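Local structure of scyllo-inositol 2-dehydrogenase (NADP(+)) IolW (Bacillus subtilis subsp. subtilis, 3GDO) at residues D245-A259 / W271-I285. The protein catalyses the reversible NADPH-dependent reduction of scyllo-inosose to scyllo-inositol and cannot use NADH in place of NADPH. Sequence-based numbering, arbitrary orientation.
Sequences DSSFIKYGIDGQEDA and WGADVPEFYGKLTTI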
ATOM      1  N   ASP B 245      17.802  -2.017   7.873  1.00 42.80           N
ATOM      2  CA  ASP B 245      18.987  -1.692   7.053  1.00 43.04           C
ATOM      3  C   ASP B 245      18.757  -1.802   5.574  1.00 42.01           C
ATOM      4  O   ASP B 245      19.579  -1.354   4.765  1.00 41.87           O
ATOM      5  CB  ASP B 245      20.066  -2.754   7.331  1.00 45.43           C
ATOM      6  CG  ASP B 245      20.985  -2.354   8.435  1.00 49.70           C
ATOM      7  OD1 ASP B 245      22.049  -3.003   8.594  1.00 53.93           O
ATOM      8  OD2 ASP B 245      20.645  -1.356   9.130  1.00 55.18           O
ATOM      9  N   SER B 246      17.686  -2.504   5.216  1.00 40.73           N
ATOM     10  CA  SER B 246      17.446  -2.889   3.842  1.00 39.46           C
ATOM     11  C   SER B 246      15.956  -2.949   3.507  1.00 38.34           C
ATOM     12  O   SER B 246      15.105  -3.037   4.403  1.00 38.08           O
ATOM     13  CB  SER B 246      18.103  -4.241   3.579  1.00 40.37           C
ATOM     14  OG  SER B 246      17.702  -5.160   4.576  1.00 41.31           O
ATOM     15  N   SER B 247      15.687  -2.888   2.207  1.00 37.45           N
ATOM     16  CA  SER B 247      14.364  -2.952   1.589  1.00 36.51           C
ATOM     17  C   SER B 247      14.461  -3.902   0.409  1.00 36.62           C
ATOM     18  O   SER B 247      15.476  -3.879  -0.351  1.00 36.49           O
ATOM     19  CB  SER B 247      13.980  -1.594   1.012  1.00 36.17           C
ATOM     20  OG  SER B 247      13.574  -0.675   1.993  1.00 35.31           O
ATOM     21  N   PHE B 248      13.427  -4.721   0.236  1.00 34.86           N
ATOM     22  CA  PHE B 248      13.313  -5.593  -0.941  1.00 33.80           C
ATOM     23  C   PHE B 248      12.050  -5.212  -1.673  1.00 32.96           C
ATOM     24  O   PHE B 248      10.961  -5.204  -1.074  1.00 31.92           O
ATOM     25  CB  PHE B 248      13.286  -7.071  -0.527  1.00 33.82           C
ATOM     26  CG  PHE B 248      13.428  -8.044  -1.683  1.00 35.43           C
ATOM     27  CD1 PHE B 248      14.578  -8.040  -2.480  1.00 35.11           C
ATOM     28  CD2 PHE B 248      12.416  -8.974  -1.958  1.00 36.84           C
ATOM     29  CE1 PHE B 248      14.721  -8.927  -3.545  1.00 34.06           C
ATOM     30  CE2 PHE B 248      12.532  -9.872  -3.016  1.00 34.98           C
ATOM     31  CZ  PHE B 248      13.698  -9.859  -3.824  1.00 35.81           C
ATOM     32  N   ILE B 249      12.174  -4.835  -2.946  1.00 33.09           N
ATOM     33  CA  ILE B 249      10.993  -4.419  -3.741  1.00 32.83           C
ATOM     34  C   ILE B 249      10.969  -5.258  -4.978  1.00 32.69           C
ATOM     35  O   ILE B 249      11.976  -5.319  -5.694  1.00 33.82           O
ATOM     36  CB  ILE B 249      11.022  -2.965  -4.218  1.00 32.95           C
ATOM     37  CG1 ILE B 249      11.305  -1.952  -3.081  1.00 36.24           C
ATOM     38  CG2 ILE B 249       9.734  -2.646  -5.032  1.00 32.40           C
ATOM     39  CD1 ILE B 249      10.330  -1.935  -2.013  1.00 40.51           C
ATOM     40  N   LYS B 250       9.850  -5.924  -5.247  1.00 31.76           N
ATOM     41  CA  LYS B 250       9.811  -6.832  -6.393  1.00 32.10           C
ATOM     42  C   LYS B 250       8.465  -6.846  -7.090  1.00 31.81           C
ATOM     43  O   LYS B 250       7.410  -6.867  -6.415  1.00 31.53           O
ATOM     44  CB  LYS B 250      10.179  -8.262  -5.942  1.00 31.28           C
ATOM     45  CG  LYS B 250      10.242  -9.252  -7.123  1.00 31.76           C
ATOM     46  CD  LYS B 250      10.716 -10.675  -6.683  1.00 30.50           C
ATOM     47  CE  LYS B 250      10.855 -11.608  -7.894  1.00 30.29           C
ATOM     48  NZ  LYS B 250       9.655 -11.512  -8.889  1.00 32.46           N
ATOM     49  N   TYR B 251       8.507  -6.874  -8.420  1.00 31.58           N
ATOM     50  CA  TYR B 251       7.315  -7.038  -9.262  1.00 33.40           C
ATOM     51  C   TYR B 251       7.174  -8.486  -9.777  1.00 33.37           C
ATOM     52  O   TYR B 251       8.131  -9.242  -9.804  1.00 34.89           O
ATOM     53  CB  TYR B 251       7.375  -6.120 -10.488  1.00 33.54           C
ATOM     54  CG  TYR B 251       7.335  -4.617 -10.231  1.00 34.43           C
ATOM     55  CD1 TYR B 251       6.224  -3.863 -10.645  1.00 34.76           C
ATOM     56  CD2 TYR B 251       8.389  -3.970  -9.586  1.00 35.83           C
ATOM     57  CE1 TYR B 251       6.143  -2.483 -10.433  1.00 35.09           C
ATOM     58  CE2 TYR B 251       8.349  -2.558  -9.367  1.00 35.58           C
ATOM     59  CZ  TYR B 251       7.211  -1.836  -9.805  1.00 36.20           C
ATOM     60  OH  TYR B 251       7.138  -0.492  -9.632  1.00 32.96           O
ATOM     61  N   GLY B 252       5.979  -8.842 -10.224  1.00 33.71           N
ATOM     62  CA  GLY B 252       5.818 -10.048 -11.052  1.00 34.13           C
ATOM     63  C   GLY B 252       5.163 -11.150 -10.216  1.00 34.86           C
ATOM     64  O   GLY B 252       4.924 -10.992  -9.000  1.00 33.11           O
ATOM     65  N   ILE B 253       4.877 -12.254 -10.887  1.00 34.96           N
ATOM     66  CA  ILE B 253       4.226 -13.396 -10.274  1.00 35.59           C
ATOM     67  C   ILE B 253       4.952 -14.662 -10.761  1.00 35.09           C
ATOM     68  O   ILE B 253       5.532 -14.679 -11.860  1.00 33.96           O
ATOM     69  CB  ILE B 253       2.719 -13.369 -10.639  1.00 36.05           C
ATOM     70  CG1 ILE B 253       1.859 -14.021  -9.528  1.00 36.66           C
ATOM     71  CG2 ILE B 253       2.476 -13.861 -12.110  1.00 37.16           C
ATOM     72  CD1 ILE B 253       0.506 -14.534 -10.000  1.00 38.04           C
ATOM     73  N   ASP B 254       4.967 -15.689  -9.913  1.00 34.98           N
ATOM     74  CA  ASP B 254       5.581 -16.995 -10.214  1.00 34.14           C
ATOM     75  C   ASP B 254       5.028 -17.582 -11.515  1.00 33.97           C
ATOM     76  O   ASP B 254       3.822 -17.529 -11.749  1.00 34.09           O
ATOM     77  CB  ASP B 254       5.381 -17.941  -9.014  1.00 33.94           C
ATOM     78  CG  ASP B 254       5.941 -19.334  -9.251  1.00 33.89           C
ATOM     79  OD1 ASP B 254       7.023 -19.666  -8.693  1.00 33.73           O
ATOM     80  OD2 ASP B 254       5.271 -20.084  -9.986  1.00 34.15           O
ATOM     81  N   GLY B 255       5.922 -18.072 -12.382  1.00 33.31           N
ATOM     82  CA  GLY B 255       5.551 -18.663 -13.673  1.00 34.07           C
ATOM     83  C   GLY B 255       5.036 -20.129 -13.702  1.00 35.34           C
ATOM     84  O   GLY B 255       4.542 -20.584 -14.732  1.00 35.55           O
ATOM     85  N   GLN B 256       5.091 -20.870 -12.591  1.00 35.20           N
ATOM     86  CA  GLN B 256       4.697 -22.315 -12.637  1.00 35.06           C
ATOM     87  C   GLN B 256       3.265 -22.643 -13.072  1.00 35.30           C
ATOM     88  O   GLN B 256       3.051 -23.529 -13.905  1.00 34.28           O
ATOM     89  CB  GLN B 256       5.002 -23.015 -11.340  1.00 34.24           C
ATOM     90  CG  GLN B 256       6.462 -22.973 -10.929  1.00 33.93           C
ATOM     91  CD  GLN B 256       6.613 -23.543  -9.568  1.00 36.53           C
ATOM     92  OE1 GLN B 256       6.699 -24.778  -9.401  1.00 33.83           O
ATOM     93  NE2 GLN B 256       6.561 -22.666  -8.555  1.00 32.42           N
ATOM     94  N   GLU B 257       2.272 -21.956 -12.514  1.00 35.84           N
ATOM     95  CA  GLU B 257       0.920 -22.207 -12.976  1.00 37.02           C
ATOM     96  C   GLU B 257       0.735 -22.011 -14.480  1.00 37.23           C
ATOM     97  O   GLU B 257       0.019 -22.781 -15.099  1.00 37.03           O
ATOM     98  CB  GLU B 257      -0.115 -21.417 -12.186  1.00 37.14           C
ATOM     99  CG  GLU B 257      -0.347 -22.023 -10.816  1.00 40.69           C
ATOM    100  CD  GLU B 257      -1.694 -21.633 -10.248  1.00 44.31           C
ATOM    101  OE1 GLU B 257      -2.113 -22.252  -9.255  1.00 44.55           O
ATOM    102  OE2 GLU B 257      -2.336 -20.716 -10.805  1.00 44.07           O
ATOM    103  N   ASP B 258       1.376 -21.002 -15.071  1.00 38.36           N
ATOM    104  CA  ASP B 258       1.271 -20.794 -16.523  1.00 38.80           C
ATOM    105  C   ASP B 258       1.973 -21.892 -17.291  1.00 38.99           C
ATOM    106  O   ASP B 258       1.465 -22.333 -18.316  1.00 39.27           O
ATOM    107  CB  ASP B 258       1.835 -19.433 -16.977  1.00 39.66           C
ATOM    108  CG  ASP B 258       0.901 -18.281 -16.667  1.00 41.62           C
ATOM    109  OD1 ASP B 258      -0.250 -18.512 -16.238  1.00 43.93           O
ATOM    110  OD2 ASP B 258       1.324 -17.127 -16.843  1.00 46.19           O
ATOM    111  N   ALA B 259       3.147 -22.304 -16.832  1.00 38.24           N
ATOM    112  CA  ALA B 259       3.808 -23.458 -17.459  1.00 38.78           C
ATOM    113  C   ALA B 259       2.893 -24.700 -17.436  1.00 38.59           C
ATOM    114  O   ALA B 259       2.765 -25.396 -18.450  1.00 37.68           O
ATOM    115  CB  ALA B 259       5.139 -23.762 -16.778  1.00 38.07           C
ATOM    116  N   TRP B 271      12.915 -25.351 -14.438  1.00 48.00           N
ATOM    117  CA  TRP B 271      11.545 -25.236 -13.953  1.00 45.17           C
ATOM    118  C   TRP B 271      11.441 -24.181 -12.845  1.00 43.88           C
ATOM    119  O   TRP B 271      12.241 -24.171 -11.895  1.00 43.03           O
ATOM    120  CB  TRP B 271      10.988 -26.583 -13.468  1.00 44.70           C
ATOM    121  CG  TRP B 271       9.562 -26.464 -13.010  1.00 40.74           C
ATOM    122  CD1 TRP B 271       9.127 -26.206 -11.738  1.00 38.50           C
ATOM    123  CD2 TRP B 271       8.374 -26.572 -13.829  1.00 39.09           C
ATOM    124  NE1 TRP B 271       7.754 -26.146 -11.713  1.00 36.61           N
ATOM    125  CE2 TRP B 271       7.261 -26.366 -12.976  1.00 36.27           C
ATOM    126  CE3 TRP B 271       8.147 -26.822 -15.195  1.00 37.38           C
ATOM    127  CZ2 TRP B 271       5.931 -26.403 -13.438  1.00 35.71           C
ATOM    128  CZ3 TRP B 271       6.814 -26.859 -15.669  1.00 39.10           C
ATOM    129  CH2 TRP B 271       5.723 -26.658 -14.780  1.00 38.60           C
ATOM    130  N   GLY B 272      10.457 -23.292 -12.997  1.00 43.29           N
ATOM    131  CA  GLY B 272      10.143 -22.273 -11.985  1.00 42.15           C
ATOM    132  C   GLY B 272      11.036 -21.041 -12.004  1.00 41.48           C
ATOM    133  O   GLY B 272      10.939 -20.193 -11.110  1.00 41.29           O
ATOM    134  N   ALA B 273      11.901 -20.942 -13.022  1.00 41.37           N
ATOM    135  CA  ALA B 273      12.822 -19.797 -13.172  1.00 40.93           C
ATOM    136  C   ALA B 273      12.031 -18.491 -13.362  1.00 40.67           C
ATOM    137  O   ALA B 273      11.023 -18.458 -14.066  1.00 38.29           O
ATOM    138  CB  ALA B 273      13.768 -20.003 -14.361  1.00 40.29           C
ATOM    139  N   ASP B 274      12.515 -17.430 -12.749  1.00 40.69           N
ATOM    140  CA  ASP B 274      11.902 -16.123 -12.908  1.00 41.75           C
ATOM    141  C   ASP B 274      12.478 -15.458 -14.155  1.00 43.32           C
ATOM    142  O   ASP B 274      13.532 -15.875 -14.663  1.00 43.31           O
ATOM    143  CB  ASP B 274      12.164 -15.283 -11.650  1.00 41.45           C
ATOM    144  CG  ASP B 274      11.105 -14.176 -11.427  1.00 40.77           C
ATOM    145  OD1 ASP B 274      10.232 -13.997 -12.293  1.00 38.25           O
ATOM    146  OD2 ASP B 274      11.185 -13.475 -10.393  1.00 38.50           O
ATOM    147  N   VAL B 275      11.759 -14.468 -14.670  1.00 44.62           N
ATOM    148  CA  VAL B 275      12.223 -13.637 -15.782  1.00 45.78           C
ATOM    149  C   VAL B 275      13.167 -12.537 -15.236  1.00 45.90           C
ATOM    150  O   VAL B 275      12.823 -11.867 -14.265  1.00 46.14           O
ATOM    151  CB  VAL B 275      11.017 -12.985 -16.534  1.00 46.02           C
ATOM    152  CG1 VAL B 275      11.477 -12.412 -17.832  1.00 47.76           C
ATOM    153  CG2 VAL B 275       9.921 -14.012 -16.816  1.00 47.29           C
ATOM    154  N   PRO B 276      14.370 -12.370 -15.836  1.00 45.93           N
ATOM    155  CA  PRO B 276      15.365 -11.368 -15.387  1.00 45.65           C
ATOM    156  C   PRO B 276      14.838  -9.948 -15.175  1.00 45.15           C
ATOM    157  O   PRO B 276      15.328  -9.248 -14.298  1.00 45.12           O
ATOM    158  CB  PRO B 276      16.395 -11.371 -16.515  1.00 45.71           C
ATOM    159  CG  PRO B 276      16.356 -12.792 -17.025  1.00 46.53           C
ATOM    160  CD  PRO B 276      14.894 -13.205 -16.939  1.00 46.18           C
ATOM    161  N   GLU B 277      13.849  -9.537 -15.964  1.00 44.84           N
ATOM    162  CA  GLU B 277      13.281  -8.197 -15.839  1.00 45.53           C
ATOM    163  C   GLU B 277      12.534  -8.067 -14.523  1.00 44.41           C
ATOM    164  O   GLU B 277      12.328  -6.954 -14.044  1.00 44.21           O
ATOM    165  CB  GLU B 277      12.381  -7.809 -17.025  1.00 45.59           C
ATOM    166  CG  GLU B 277      11.759  -8.985 -17.857  1.00 51.98           C
ATOM    167  CD  GLU B 277      12.747  -9.635 -18.874  1.00 57.67           C
ATOM    168  OE1 GLU B 277      12.309 -10.480 -19.693  1.00 60.70           O
ATOM    169  OE2 GLU B 277      13.960  -9.309 -18.870  1.00 60.54           O
ATOM    170  N   PHE B 278      12.174  -9.205 -13.919  1.00 42.76           N
ATOM    171  CA  PHE B 278      11.299  -9.195 -12.739  1.00 41.93           C
ATOM    172  C   PHE B 278      12.022  -9.517 -11.463  1.00 41.35           C
ATOM    173  O   PHE B 278      11.389  -9.600 -10.410  1.00 40.38           O
ATOM    174  CB  PHE B 278      10.117 -10.151 -12.941  1.00 41.82           C
ATOM    175  CG  PHE B 278       9.097  -9.640 -13.941  1.00 43.73           C
ATOM    176  CD1 PHE B 278       8.190  -8.654 -13.584  1.00 43.78           C
ATOM    177  CD2 PHE B 278       9.058 -10.134 -15.233  1.00 44.03           C
ATOM    178  CE1 PHE B 278       7.240  -8.172 -14.510  1.00 45.38           C
ATOM    179  CE2 PHE B 278       8.123  -9.654 -16.172  1.00 46.05           C
ATOM    180  CZ  PHE B 278       7.206  -8.678 -15.803  1.00 44.48           C
ATOM    181  N   TYR B 279      13.347  -9.705 -11.548  1.00 40.90           N
ATOM    182  CA  TYR B 279      14.151  -9.993 -10.364  1.00 40.96           C
ATOM    183  C   TYR B 279      13.958  -8.826  -9.395  1.00 41.38           C
ATOM    184  O   TYR B 279      13.862  -7.661  -9.840  1.00 41.42           O
ATOM    185  CB  TYR B 279      15.653 -10.126 -10.704  1.00 41.56           C
ATOM    186  CG  TYR B 279      16.102 -11.350 -11.524  1.00 41.97           C
ATOM    187  CD1 TYR B 279      15.226 -12.423 -11.807  1.00 42.00           C
ATOM    188  CD2 TYR B 279      17.436 -11.446 -11.976  1.00 43.76           C
ATOM    189  CE1 TYR B 279      15.663 -13.549 -12.540  1.00 42.61           C
ATOM    190  CE2 TYR B 279      17.890 -12.560 -12.711  1.00 43.09           C
ATOM    191  CZ  TYR B 279      16.995 -13.600 -12.990  1.00 45.31           C
ATOM    192  OH  TYR B 279      17.432 -14.681 -13.705  1.00 42.21           O
ATOM    193  N   GLY B 280      13.876  -9.128  -8.099  1.00 40.43           N
ATOM    194  CA  GLY B 280      13.713  -8.103  -7.086  1.00 41.13           C
ATOM    195  C   GLY B 280      14.949  -7.225  -6.896  1.00 41.37           C
ATOM    196  O   GLY B 280      16.066  -7.649  -7.184  1.00 40.76           O
ATOM    197  N   LYS B 281      14.741  -5.998  -6.419  1.00 41.20           N
ATOM    198  CA  LYS B 281      15.844  -5.125  -6.007  1.00 41.80           C
ATOM    199  C   LYS B 281      15.953  -5.033  -4.502  1.00 41.50           C
ATOM    200  O   LYS B 281      14.971  -4.706  -3.804  1.00 40.49           O
ATOM    201  CB  LYS B 281      15.713  -3.727  -6.629  1.00 41.79           C
ATOM    202  CG  LYS B 281      15.582  -3.815  -8.136  1.00 45.68           C
ATOM    203  CD  LYS B 281      15.609  -2.475  -8.852  1.00 53.02           C
ATOM    204  CE  LYS B 281      15.848  -2.721 -10.357  1.00 55.31           C
ATOM    205  NZ  LYS B 281      15.770  -1.468 -11.171  1.00 58.19           N
ATOM    206  N   LEU B 282      17.153  -5.338  -4.013  1.00 41.27           N
ATOM    207  CA  LEU B 282      17.490  -5.202  -2.613  1.00 42.89           C
ATOM    208  C   LEU B 282      18.348  -3.958  -2.451  1.00 43.75           C
ATOM    209  O   LEU B 282      19.391  -3.818  -3.102  1.00 44.27           O
ATOM    210  CB  LEU B 282      18.264  -6.433  -2.098  1.00 42.65           C
ATOM    211  CG  LEU B 282      18.656  -6.455  -0.617  1.00 42.49           C
ATOM    212  CD1 LEU B 282      17.481  -6.828   0.278  1.00 42.43           C
ATOM    213  CD2 LEU B 282      19.817  -7.417  -0.377  1.00 44.23           C
ATOM    214  N   THR B 283      17.902  -3.072  -1.576  1.00 44.42           N
ATOM    215  CA  THR B 283      18.632  -1.861  -1.236  1.00 45.04           C
ATOM    216  C   THR B 283      19.127  -2.000   0.191  1.00 45.77           C
ATOM    217  O   THR B 283      18.334  -2.316   1.083  1.00 45.27           O
ATOM    218  CB  THR B 283      17.737  -0.662  -1.375  1.00 44.22           C
ATOM    219  OG1 THR B 283      17.378  -0.542  -2.749  1.00 44.40           O
ATOM    220  CG2 THR B 283      18.444   0.611  -0.936  1.00 44.99           C
ATOM    221  N   THR B 284      20.443  -1.812   0.375  1.00 46.59           N
ATOM    222  CA  THR B 284      21.083  -1.884   1.694  1.00 48.32           C
ATOM    223  C   THR B 284      21.808  -0.584   2.074  1.00 49.39           C
ATOM    224  O   THR B 284      22.543  -0.010   1.265  1.00 49.61           O
ATOM    225  CB  THR B 284      22.053  -3.097   1.789  1.00 48.10           C
ATOM    226  OG1 THR B 284      21.360  -4.287   1.393  1.00 48.61           O
ATOM    227  CG2 THR B 284      22.562  -3.267   3.202  1.00 47.71           C
ATOM    228  N   ILE B 285      21.576  -0.130   3.300  1.00 50.95           N
ATOM    229  CA  ILE B 285      22.248   1.053   3.816  1.00 53.21           C
ATOM    230  C   ILE B 285      23.113   0.756   5.044  1.00 54.53           C
ATOM    231  O   ILE B 285      22.596   0.420   6.117  1.00 54.78           O
ATOM    232  CB  ILE B 285      21.275   2.244   4.136  1.00 53.07           C
ATOM    233  CG1 ILE B 285      20.224   2.411   3.020  1.00 53.37           C
ATOM    234  CG2 ILE B 285      22.084   3.545   4.371  1.00 52.94           C
ATOM    235  CD1 ILE B 285      19.548   3.787   2.900  1.00 52.10           C
TER
HETATM  236  O   HOH W   1       7.910 -15.562 -12.551  1.00 40.30           O
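Ser247 and Ile249 pair with Thr283 and Lys281 through two-way backbone hydrogen bonds, a fifth runs from Ile285 N to Asp245 O, and strands 246-250 and 280-285 thus lie antiparallel, their axes 4.6 Å apart, in the open sheet of the C-terminal domain of this Gfo/Idh/MocA enzyme. On the face that helix 129-139 covers, Phe248 and Leu282 form a non-hydrogen-bonded pair, Phe248 CD1 lying 4.0 Å from Leu282 CB. With CG anti to the backbone N (chi1 -169°), the Phe248 ring leans over the neighbouring strand and sets CZ 3.7 Å from Gly280 CA; a CB on Gly280 would collide with it, so glycine suits the place.

Where strand pairing ends, side chains take over. Lys250 runs extended past Gly280 and bends only at chi4 (-45°), bringing NZ 2.9 Å from Asp274 OD2, on its syn lone pair, in a salt bridge; OD2 is also hydrogen-bonded to Ser297 OG. The same NZ donates to Phe278 O at 3.0 Å, from above the carbonyl plane, and to Tyr251 O, so lysine suits, with its reach and three N-H groups. A methionine in its place would probably leave Asp274 without its cationic partner and both carbonyls without their shared donor.

Gln256 suits because its amide works both ways: OE1 accepts from Trp271 NE1 at 2.9 Å, amide and indole planes 82° apart, while NE2 donates to Asp254, whose carboxylate also caps Gln256 N. The Ala259 methyl packs against the indole, CB 3.6 Å from Trp271 CH2. Lysine ammonium and glutamine amide thus fasten the loop 271-279 to the strand end and helix start.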